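Local coordinates for protein aldehyde dehydrogenase (Trypanosoma brucei, PDB 5MYP) that probably oxidises aldehydes to carboxylic acids with NAD+ as the electron acceptor, at residues 139-143 with 144-148; 448-451 with 452-456. All coordinates share one frame; numbering follows the deposited sequence.

How the contacts relate
Two helix ends, each turning into a strand of the same mixed sheet, show how one structural task can be met with different groups. Contact 1 is buried throughout and links helix 132-143 to strand 147-151; contact 2 is only partly buried, links helix 447-452 to strand 454-461, and reaches the second subunit. At the first, a Schellman turn and the Asn146 amide bind Ala141 O and Leu142 O; at the second, the Ser454 hydroxyl donates to Phe450 O. Their centres lie about 9 Å apart and they touch: Asn146 ND2 is 2.8 Å from Phe453 O, a probable hydrogen bond, and Ala144 CB packs against Ser454 OG.

Contact 1 of 2, residues 139-143 with 144-148; sequences LGALA and AGNTA
Gly145, with positive phi (84°), closes a Schellman motif with Ala141 and Leu142 at the end of helix 132-143: Asn146 N binds Ala141 O at 3.2 Å and Gly145 N binds Leu142 O at 3.1 Å, the latter from above the carbonyl plane. One residue earlier, Ala144 N still makes a helical bond to Gly140 O. The turn carries the chain into strand 147-151 and completes the beta-alpha-beta unit that starts with strand 110-124, part of the Rossmann-like sheet of the aldehyde dehydrogenase fold.

The side chain of Asn146 folds back over the helix end. Its CG lies beside its own backbone N (chi1 -58°), which brings ND2 to Ala141 O, the carbonyl that Asn146 N already binds. That carbonyl is therefore gripped twice by one asparagine. The amide's other end is held as well, OD1 accepting from Leu118 N and Gly119 N of strand 110-124, so helix and strand are joined through a single buried side chain. CD2 of Leu142 touches Asn146 O at 3.5 Å. In the ND2 bond, 3.0 Å long, the donor sits in the carbonyl plane on a lone pair of Ala141 O.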
ATOM      1  N   LEU A 139      11.674  -6.912 -12.914  1.00 11.67           N
ATOM      2  CA  LEU A 139      13.038  -6.671 -12.418  1.00 11.78           C
ATOM      3  C   LEU A 139      13.033  -6.306 -10.933  1.00 11.54           C
ATOM      4  O   LEU A 139      13.813  -6.852 -10.151  1.00 11.36           O
ATOM      5  CB  LEU A 139      13.724  -5.566 -13.223  1.00 12.20           C
ATOM      6  CG  LEU A 139      14.095  -5.907 -14.664  1.00 12.46           C
ATOM      7  CD1 LEU A 139      14.434  -4.642 -15.436  1.00 12.69           C
ATOM      8  CD2 LEU A 139      15.248  -6.897 -14.698  1.00 12.80           C
ATOM      9  N   GLY A 140      12.130  -5.401 -10.561  1.00 11.13           N
ATOM     10  CA  GLY A 140      11.939  -5.011  -9.170  1.00 10.96           C
ATOM     11  C   GLY A 140      11.522  -6.148  -8.251  1.00 10.63           C
ATOM     12  O   GLY A 140      12.056  -6.285  -7.153  1.00 10.44           O
ATOM     13  N   ALA A 141      10.567  -6.958  -8.701  1.00 10.48           N
ATOM     14  CA  ALA A 141      10.087  -8.104  -7.915  1.00 10.34           C
ATOM     15  C   ALA A 141      11.204  -9.122  -7.653  1.00 10.21           C
ATOM     16  O   ALA A 141      11.321  -9.644  -6.550  1.00 10.11           O
ATOM     17  CB  ALA A 141       8.906  -8.775  -8.608  1.00 10.32           C
ATOM     18  N   LEU A 142      12.028  -9.375  -8.671  1.00 10.12           N
ATOM     19  CA  LEU A 142      13.135 -10.323  -8.551  1.00 10.07           C
ATOM     20  C   LEU A 142      14.295  -9.762  -7.718  1.00 10.05           C
ATOM     21  O   LEU A 142      14.957 -10.513  -6.994  1.00  9.71           O
ATOM     22  CB  LEU A 142      13.623 -10.752  -9.936  1.00 10.11           C
ATOM     23  CG  LEU A 142      12.581 -11.487 -10.793  1.00 10.13           C
ATOM     24  CD1 LEU A 142      13.042 -11.623 -12.232  1.00 10.12           C
ATOM     25  CD2 LEU A 142      12.236 -12.850 -10.202  1.00 10.15           C
ATOM     26  N   ALA A 143      14.521  -8.450  -7.800  1.00 10.10           N
ATOM     27  CA  ALA A 143      15.516  -7.772  -6.950  1.00 10.26           C
ATOM     28  C   ALA A 143      15.204  -7.918  -5.455  1.00 10.40           C
ATOM     29  O   ALA A 143      16.126  -8.013  -4.632  1.00 10.27           O
ATOM     30  CB  ALA A 143      15.620  -6.298  -7.325  1.00 10.35           C
ATOM     31  N   ALA A 144      13.909  -7.957  -5.126  1.00 10.42           N
ATOM     32  CA  ALA A 144      13.427  -8.125  -3.752  1.00 10.41           C
ATOM     33  C   ALA A 144      13.355  -9.583  -3.270  1.00 10.43           C
ATOM     34  O   ALA A 144      12.889  -9.835  -2.163  1.00 10.69           O
ATOM     35  CB  ALA A 144      12.058  -7.460  -3.602  1.00 10.49           C
ATOM     36  N   GLY A 145      13.814 -10.535  -4.082  1.00 10.47           N
ATOM     37  CA  GLY A 145      13.903 -11.938  -3.678  1.00 10.25           C
ATOM     38  C   GLY A 145      12.621 -12.741  -3.829  1.00 10.14           C
ATOM     39  O   GLY A 145      12.479 -13.806  -3.228  1.00 10.18           O
ATOM     40  N   ASN A 146      11.691 -12.239  -4.636  1.00 10.01           N
ATOM     41  CA  ASN A 146      10.454 -12.953  -4.942  1.00  9.91           C
ATOM     42  C   ASN A 146      10.667 -13.823  -6.171  1.00  9.85           C
ATOM     43  O   ASN A 146      11.651 -13.661  -6.900  1.00  9.71           O
ATOM     44  CB  ASN A 146       9.331 -11.955  -5.225  1.00  9.90           C
ATOM     45  CG  ASN A 146       9.098 -11.008  -4.069  1.00  9.90           C
ATOM     46  OD1 ASN A 146       8.634 -11.410  -2.998  1.00  9.87           O
ATOM     47  ND2 ASN A 146       9.436  -9.740  -4.275  1.00  9.91           N
ATOM     48  N   THR A 147       9.748 -14.760  -6.382  1.00  9.80           N
ATOM     49  CA  THR A 147       9.531 -15.334  -7.702  1.00  9.81           C
ATOM     50  C   THR A 147       8.305 -14.635  -8.278  1.00  9.74           C
ATOM     51  O   THR A 147       7.643 -13.855  -7.584  1.00  9.57           O
ATOM     52  CB  THR A 147       9.354 -16.863  -7.660  1.00  9.91           C
ATOM     53  OG1 THR A 147       8.214 -17.201  -6.865  1.00 10.08           O
ATOM     54  CG2 THR A 147      10.593 -17.516  -7.071  1.00  9.92           C
ATOM     55  N   ALA A 148       8.012 -14.884  -9.547  1.00  9.59           N
ATOM     56  CA  ALA A 148       6.977 -14.123 -10.232  1.00  9.75           C
ATOM     57  C   ALA A 148       6.273 -14.898 -11.325  1.00  9.92           C
ATOM     58  O   ALA A 148       6.817 -15.857 -11.866  1.00  9.83           O
ATOM     59  CB  ALA A 148       7.557 -12.838 -10.802  1.00  9.65           C
TER

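Contact 2 of 2, residues 448-451 with 452-456; sequences YSFE and TFSHR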
ATOM      1  N   TYR A 448      12.017   2.046  -5.053  1.00 14.67           N
ATOM      2  CA  TYR A 448      10.583   1.983  -4.751  1.00 14.60           C
ATOM      3  C   TYR A 448       9.962   0.677  -5.242  1.00 13.92           C
ATOM      4  O   TYR A 448       8.988   0.205  -4.656  1.00 13.61           O
ATOM      5  CB  TYR A 448       9.873   3.222  -5.307  1.00 15.01           C
ATOM      6  CG  TYR A 448      10.541   4.478  -4.794  1.00 15.67           C
ATOM      7  CD1 TYR A 448      10.357   4.887  -3.475  1.00 16.15           C
ATOM      8  CD2 TYR A 448      11.402   5.222  -5.600  1.00 15.92           C
ATOM      9  CE1 TYR A 448      10.986   6.024  -2.981  1.00 16.61           C
ATOM     10  CE2 TYR A 448      12.033   6.357  -5.115  1.00 16.43           C
ATOM     11  CZ  TYR A 448      11.819   6.753  -3.802  1.00 16.82           C
ATOM     12  OH  TYR A 448      12.438   7.876  -3.301  1.00 17.60           O
ATOM     13  N   SER A 449      10.535   0.088  -6.291  1.00 13.44           N
ATOM     14  CA  SER A 449      10.214  -1.295  -6.665  1.00 13.28           C
ATOM     15  C   SER A 449      10.644  -2.246  -5.555  1.00 13.07           C
ATOM     16  O   SER A 449       9.864  -3.088  -5.117  1.00 12.68           O
ATOM     17  CB  SER A 449      10.898  -1.708  -7.965  1.00 13.07           C
ATOM     18  OG  SER A 449      10.338  -1.056  -9.085  1.00 13.16           O
ATOM     19  N   PHE A 450      11.887  -2.101  -5.092  1.00 13.24           N
ATOM     20  CA  PHE A 450      12.386  -2.960  -4.024  1.00 13.32           C
ATOM     21  C   PHE A 450      11.474  -2.884  -2.796  1.00 13.36           C
ATOM     22  O   PHE A 450      11.098  -3.916  -2.238  1.00 13.49           O
ATOM     23  CB  PHE A 450      13.831  -2.617  -3.639  1.00 13.52           C
ATOM     24  CG  PHE A 450      14.374  -3.508  -2.563  1.00 13.35           C
ATOM     25  CD1 PHE A 450      14.189  -3.189  -1.220  1.00 13.57           C
ATOM     26  CD2 PHE A 450      15.021  -4.691  -2.887  1.00 13.69           C
ATOM     27  CE1 PHE A 450      14.659  -4.021  -0.217  1.00 13.53           C
ATOM     28  CE2 PHE A 450      15.498  -5.531  -1.889  1.00 13.65           C
ATOM     29  CZ  PHE A 450      15.313  -5.195  -0.553  1.00 13.67           C
ATOM     30  N   GLU A 451      11.113  -1.665  -2.396  1.00 13.35           N
ATOM     31  CA  GLU A 451      10.231  -1.457  -1.246  1.00 13.61           C
ATOM     32  C   GLU A 451       8.831  -2.032  -1.475  1.00 13.20           C
ATOM     33  O   GLU A 451       8.303  -2.721  -0.607  1.00 12.88           O
ATOM     34  CB  GLU A 451      10.154   0.028  -0.881  1.00 14.32           C
ATOM     35  CG  GLU A 451      11.447   0.554  -0.279  1.00 14.92           C
ATOM     36  CD  GLU A 451      11.444   2.061  -0.071  1.00 15.52           C
ATOM     37  OE1 GLU A 451      10.442   2.735  -0.399  1.00 15.86           O
ATOM     38  OE2 GLU A 451      12.459   2.572   0.436  1.00 16.28           O
ATOM     39  N   THR A 452       8.258  -1.773  -2.649  1.00 12.62           N
ATOM     40  CA  THR A 452       6.921  -2.279  -3.001  1.00 12.54           C
ATOM     41  C   THR A 452       6.838  -3.808  -2.972  1.00 12.04           C
ATOM     42  O   THR A 452       5.842  -4.355  -2.508  1.00 12.00           O
ATOM     43  CB  THR A 452       6.474  -1.742  -4.378  1.00 12.42           C
ATOM     44  OG1 THR A 452       6.272  -0.337  -4.270  1.00 12.65           O
ATOM     45  CG2 THR A 452       5.169  -2.387  -4.863  1.00 12.51           C
ATOM     46  N   PHE A 453       7.885  -4.483  -3.444  1.00 11.68           N
ATOM     47  CA  PHE A 453       7.909  -5.949  -3.495  1.00 11.55           C
ATOM     48  C   PHE A 453       8.599  -6.615  -2.288  1.00 11.41           C
ATOM     49  O   PHE A 453       8.957  -7.791  -2.355  1.00 11.44           O
ATOM     50  CB  PHE A 453       8.533  -6.396  -4.824  1.00 11.52           C
ATOM     51  CG  PHE A 453       7.796  -5.892  -6.040  1.00 11.55           C
ATOM     52  CD1 PHE A 453       6.455  -6.209  -6.239  1.00 11.61           C
ATOM     53  CD2 PHE A 453       8.436  -5.107  -6.990  1.00 11.63           C
ATOM     54  CE1 PHE A 453       5.770  -5.749  -7.353  1.00 11.67           C
ATOM     55  CE2 PHE A 453       7.757  -4.645  -8.109  1.00 11.67           C
ATOM     56  CZ  PHE A 453       6.421  -4.966  -8.293  1.00 11.69           C
ATOM     57  N   SER A 454       8.755  -5.869  -1.188  1.00 11.21           N
ATOM     58  CA  SER A 454       9.298  -6.375   0.068  1.00 11.25           C
ATOM     59  C   SER A 454       8.338  -6.074   1.210  1.00 11.38           C
ATOM     60  O   SER A 454       7.471  -5.203   1.096  1.00 11.35           O
ATOM     61  CB  SER A 454      10.642  -5.699   0.395  1.00 11.17           C
ATOM     62  OG  SER A 454      11.630  -5.985  -0.568  1.00 11.10           O
ATOM     63  N   HIS A 455       8.509  -6.796   2.308  1.00 11.37           N
ATOM     64  CA  HIS A 455       7.849  -6.476   3.553  1.00 11.78           C
ATOM     65  C   HIS A 455       8.871  -5.824   4.478  1.00 12.19           C
ATOM     66  O   HIS A 455       9.901  -6.423   4.783  1.00 11.97           O
ATOM     67  CB  HIS A 455       7.263  -7.726   4.206  1.00 11.60           C
ATOM     68  CG  HIS A 455       6.729  -7.476   5.577  1.00 11.42           C
ATOM     69  ND1 HIS A 455       6.022  -6.339   5.881  1.00 11.44           N
ATOM     70  CD2 HIS A 455       6.790  -8.201   6.718  1.00 11.23           C
ATOM     71  CE1 HIS A 455       5.666  -6.373   7.150  1.00 11.20           C
ATOM     72  NE2 HIS A 455       6.121  -7.490   7.683  1.00 11.18           N
ATOM     73  N   ARG A 456       8.587  -4.597   4.909  1.00 12.98           N
ATOM     74  CA  ARG A 456       9.406  -3.914   5.913  1.00 13.69           C
ATOM     75  C   ARG A 456       8.995  -4.443   7.287  1.00 13.68           C
ATOM     76  O   ARG A 456       7.875  -4.206   7.736  1.00 13.86           O
ATOM     77  CB  ARG A 456       9.213  -2.396   5.825  1.00 14.67           C
ATOM     78  CG  ARG A 456      10.090  -1.602   6.780  1.00 15.44           C
ATOM     79  CD  ARG A 456       9.926  -0.110   6.588  1.00 16.43           C
ATOM     80  NE  ARG A 456       8.534   0.314   6.694  1.00 17.40           N
ATOM     81  CZ  ARG A 456       8.088   1.537   6.417  1.00 18.20           C
ATOM     82  NH1 ARG A 456       8.922   2.505   6.034  1.00 18.81           N
ATOM     83  NH2 ARG A 456       6.793   1.807   6.538  1.00 18.76           N
TER
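Over one face of the Phe450 ring lies the hydroxyl of Ser454, its OG 3.6 Å from CE1 and offset toward the rim. The Phe453 ring meets Ser449 O obliquely, with CD2 3.1 Å from that oxygen, while CG2 of the adjacent Thr452 stands above one of its faces, also near the rim; the ring of His196 makes an edge-to-face contact with it. These groups gather where helix 447-452 gives way to a strand, a helix C-terminus at which a side-chain hydroxyl, that of Ser454, supplements the backbone bonds.

Ser454 OG donates to Phe450 O at 2.7 Å, approaching at a tilt of 30° from the carbonyl plane. The oxygen that donates to Phe450 O also packs over that residue's ring. With CG anti to the backbone N (chi1 -179°), the Phe450 ring lies where this oxygen can sit over it. Thr452 N binds Tyr448 O at 2.9 Å, and Thr452 OG1 is 2.8 Å from the same carbonyl, but its hydroxyl also has Ala443 O within hydrogen-bonding reach. Phe453 N continues the helical pattern to Ser449 O, and Ser454 N closes the last turn on Glu451 O at 3.2 Å.

Around the turn, Phe453 packs on Val121 of strand 110-124 and Leu198 of strand 196-200, whereas Phe450 packs on Val95 of helix 69-95. Beyond it the chain enters strand 454-461, antiparallel to strand 110-124, where Arg456 packs on Tyr448 of the second subunit.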